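Local coordinates for putative metal binding protein (Coccidioides immitis, PDB 3CVG), which probably binds a metal ion or other small ligand, with the fold of a periplasmic binding protein, at residues A[104-109]-A[225-230]. Sequence-based numbering, arbitrary orientation.
Sequences RDHFML and GTNDAD
With CG anti to the carbonyl carbon in both His106 (chi1 -49°) and Asn227 (chi1 -75°), the two side chains leave their backbones toward the facing segment and cross at about a right angle, ring and amide planes steeply inclined to each other. His106 NE2 donates to Asn227 OD1 at 2.9 Å, with an N-H...O angle of 161°. The acceptor lies close to the ring plane, whereas the donor stands above the plane of the amide carbonyl. The amide's rotation is pinned from its other end, since Asn227 ND2 is hydrogen-bonded to Ser280 OG.

Arg104 passes across the same oxygen: Asn227 OD1 lies over one guanidinium face, toward the rim, 3.6 Å from Arg104 CD. A water accepts from Arg104 NH1 at 2.9 Å and donates to Asn227 O at 2.7 Å, while Arg104 NH2 bonds to Pro281 O. Thr226 O, buried here without a polar partner, sits in the ring plane at 3.5 Å from His106 CD2. Gly225 N donates to Phe107 O at 2.9 Å, and an ST turn follows: Asp228 N donates to Thr226 OG1, which also bonds Asp231.

In this periplasmic-binding-protein-type fold, with a calcium ion about 5 Å from the Phe107 side chain, these bonds tie the loop after strand 220-224 to strand 100-111, which pairs antiparallel with strands 220-224, 234-241 and 276-281.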
ATOM      1  N   ARG A 104       5.983  -6.508   3.661  1.00 24.57           N
ATOM      2  CA  ARG A 104       5.413  -6.707   2.334  1.00 23.71           C
ATOM      3  C   ARG A 104       3.884  -6.723   2.362  1.00 23.87           C
ATOM      4  O   ARG A 104       3.262  -7.553   3.034  1.00 21.69           O
ATOM      5  CB  ARG A 104       5.954  -8.011   1.723  1.00 23.72           C
ATOM      6  CG  ARG A 104       7.436  -7.927   1.288  1.00 23.88           C
ATOM      7  CD  ARG A 104       8.030  -9.287   0.862  1.00 25.59           C
ATOM      8  NE  ARG A 104       8.225 -10.191   2.001  1.00 25.05           N
ATOM      9  CZ  ARG A 104       8.801 -11.392   1.927  1.00 25.98           C
ATOM     10  NH1 ARG A 104       9.251 -11.860   0.768  1.00 24.15           N
ATOM     11  NH2 ARG A 104       8.925 -12.136   3.021  1.00 25.10           N
ATOM     12  N   ASP A 105       3.292  -5.776   1.639  1.00 23.13           N
ATOM     13  CA  ASP A 105       1.844  -5.672   1.535  1.00 22.37           C
ATOM     14  C   ASP A 105       1.484  -6.288   0.185  1.00 22.24           C
ATOM     15  O   ASP A 105       2.372  -6.597  -0.613  1.00 21.49           O
ATOM     16  CB  ASP A 105       1.424  -4.200   1.611  1.00 20.84           C
ATOM     17  CG  ASP A 105      -0.086  -4.010   1.507  1.00 25.07           C
ATOM     18  OD1 ASP A 105      -0.841  -4.940   1.862  1.00 21.98           O
ATOM     19  OD2 ASP A 105      -0.514  -2.914   1.085  1.00 26.80           O
ATOM     20  N   HIS A 106       0.198  -6.480  -0.082  1.00 22.42           N
ATOM     21  CA  HIS A 106      -0.195  -7.092  -1.343  1.00 21.22           C
ATOM     22  C   HIS A 106      -1.425  -6.445  -1.972  1.00 22.02           C
ATOM     23  O   HIS A 106      -2.388  -6.117  -1.282  1.00 20.85           O
ATOM     24  CB  HIS A 106      -0.453  -8.590  -1.141  1.00 22.22           C
ATOM     25  CG  HIS A 106       0.646  -9.297  -0.404  1.00 25.07           C
ATOM     26  ND1 HIS A 106       0.728  -9.316   0.972  1.00 24.60           N
ATOM     27  CD2 HIS A 106       1.746  -9.950  -0.855  1.00 22.87           C
ATOM     28  CE1 HIS A 106       1.829  -9.947   1.338  1.00 25.56           C
ATOM     29  NE2 HIS A 106       2.465 -10.340   0.249  1.00 26.24           N
ATOM     30  N   PHE A 107      -1.369  -6.249  -3.286  1.00 21.08           N
ATOM     31  CA  PHE A 107      -2.492  -5.680  -4.031  1.00 21.44           C
ATOM     32  C   PHE A 107      -3.303  -6.869  -4.562  1.00 20.23           C
ATOM     33  O   PHE A 107      -2.811  -8.002  -4.591  1.00 19.89           O
ATOM     34  CB  PHE A 107      -1.987  -4.860  -5.233  1.00 19.13           C
ATOM     35  CG  PHE A 107      -1.368  -3.527  -4.865  1.00 21.06           C
ATOM     36  CD1 PHE A 107      -2.150  -2.493  -4.363  1.00 17.92           C
ATOM     37  CD2 PHE A 107      -0.004  -3.300  -5.064  1.00 21.59           C
ATOM     38  CE1 PHE A 107      -1.588  -1.243  -4.068  1.00 21.52           C
ATOM     39  CE2 PHE A 107       0.568  -2.058  -4.771  1.00 20.34           C
ATOM     40  CZ  PHE A 107      -0.228  -1.027  -4.272  1.00 21.56           C
HETATM   41  N   MSE A 108      -4.543  -6.619  -4.966  1.00 20.59           N
HETATM   42  CA  MSE A 108      -5.368  -7.669  -5.548  1.00 20.55           C
HETATM   43  C   MSE A 108      -6.338  -7.097  -6.575  1.00 19.79           C
HETATM   44  O   MSE A 108      -6.780  -5.946  -6.458  1.00 18.93           O
HETATM   45  CB  MSE A 108      -6.141  -8.464  -4.474  1.00 26.23           C
HETATM   46  CG  MSE A 108      -6.555  -7.711  -3.209  1.00 33.60           C
HETATM   47 SE   MSE A 108      -7.331  -8.927  -1.842  1.00 48.11          SE
HETATM   48  CE  MSE A 108      -9.118  -9.116  -2.548  1.00 39.57           C
ATOM     49  N   LEU A 109      -6.620  -7.886  -7.608  1.00 17.75           N
ATOM     50  CA  LEU A 109      -7.577  -7.489  -8.635  1.00 18.11           C
ATOM     51  C   LEU A 109      -8.845  -8.250  -8.293  1.00 18.75           C
ATOM     52  O   LEU A 109      -8.836  -9.481  -8.212  1.00 19.25           O
ATOM     53  CB  LEU A 109      -7.102  -7.898 -10.027  1.00 17.96           C
ATOM     54  CG  LEU A 109      -8.110  -7.619 -11.145  1.00 18.67           C
ATOM     55  CD1 LEU A 109      -8.327  -6.104 -11.287  1.00 15.97           C
ATOM     56  CD2 LEU A 109      -7.606  -8.228 -12.445  1.00 21.24           C
ATOM     57  N   GLY A 225      -1.623 -10.613  -4.954  1.00 23.81           N
ATOM     58  CA  GLY A 225      -0.177 -10.552  -5.028  1.00 24.11           C
ATOM     59  C   GLY A 225       0.509 -11.568  -4.127  1.00 23.25           C
ATOM     60  O   GLY A 225       0.037 -11.846  -3.028  1.00 20.83           O
ATOM     61  N   THR A 226       1.611 -12.133  -4.607  1.00 23.71           N
ATOM     62  CA  THR A 226       2.382 -13.099  -3.826  1.00 25.17           C
ATOM     63  C   THR A 226       3.594 -12.351  -3.296  1.00 25.77           C
ATOM     64  O   THR A 226       3.694 -11.136  -3.456  1.00 24.84           O
ATOM     65  CB  THR A 226       2.899 -14.276  -4.691  1.00 23.66           C
ATOM     66  OG1 THR A 226       3.804 -13.781  -5.682  1.00 24.72           O
ATOM     67  CG2 THR A 226       1.751 -14.991  -5.371  1.00 24.13           C
ATOM     68  N   ASN A 227       4.521 -13.067  -2.667  1.00 26.59           N
ATOM     69  CA  ASN A 227       5.723 -12.423  -2.155  1.00 27.83           C
ATOM     70  C   ASN A 227       6.888 -12.526  -3.123  1.00 26.88           C
ATOM     71  O   ASN A 227       8.001 -12.120  -2.800  1.00 29.47           O
ATOM     72  CB  ASN A 227       6.122 -13.011  -0.797  1.00 27.94           C
ATOM     73  CG  ASN A 227       5.225 -12.535   0.318  1.00 29.11           C
ATOM     74  OD1 ASN A 227       5.133 -11.338   0.584  1.00 32.60           O
ATOM     75  ND2 ASN A 227       4.550 -13.464   0.971  1.00 30.91           N
ATOM     76  N   ASP A 228       6.650 -13.082  -4.304  1.00 28.33           N
ATOM     77  CA  ASP A 228       7.722 -13.174  -5.286  1.00 29.80           C
ATOM     78  C   ASP A 228       8.169 -11.748  -5.585  1.00 29.89           C
ATOM     79  O   ASP A 228       7.337 -10.863  -5.801  1.00 28.16           O
ATOM     80  CB  ASP A 228       7.241 -13.861  -6.562  1.00 32.84           C
ATOM     81  CG  ASP A 228       6.880 -15.321  -6.336  1.00 37.36           C
ATOM     82  OD1 ASP A 228       7.463 -15.942  -5.419  1.00 37.67           O
ATOM     83  OD2 ASP A 228       6.023 -15.851  -7.083  1.00 39.51           O
ATOM     84  N   ALA A 229       9.481 -11.534  -5.589  1.00 28.74           N
ATOM     85  CA  ALA A 229      10.059 -10.215  -5.814  1.00 29.04           C
ATOM     86  C   ALA A 229       9.598  -9.471  -7.061  1.00 28.67           C
ATOM     87  O   ALA A 229       9.502  -8.245  -7.044  1.00 28.91           O
ATOM     88  CB  ALA A 229      11.586 -10.316  -5.812  1.00 28.48           C
ATOM     89  N   ASP A 230       9.326 -10.194  -8.140  1.00 27.97           N
ATOM     90  CA  ASP A 230       8.908  -9.543  -9.371  1.00 27.92           C
ATOM     91  C   ASP A 230       7.404  -9.559  -9.639  1.00 26.99           C
ATOM     92  O   ASP A 230       6.965  -9.199 -10.729  1.00 27.45           O
ATOM     93  CB  ASP A 230       9.647 -10.149 -10.569  1.00 29.35           C
ATOM     94  CG  ASP A 230      11.151  -9.928 -10.499  1.00 31.38           C
ATOM     95  OD1 ASP A 230      11.587  -8.832 -10.076  1.00 34.55           O
ATOM     96  OD2 ASP A 230      11.902 -10.849 -10.876  1.00 33.13           O
TER
HETATM   97  O   HOH W   1       9.885 -10.548  -1.778  1.00 28.98           O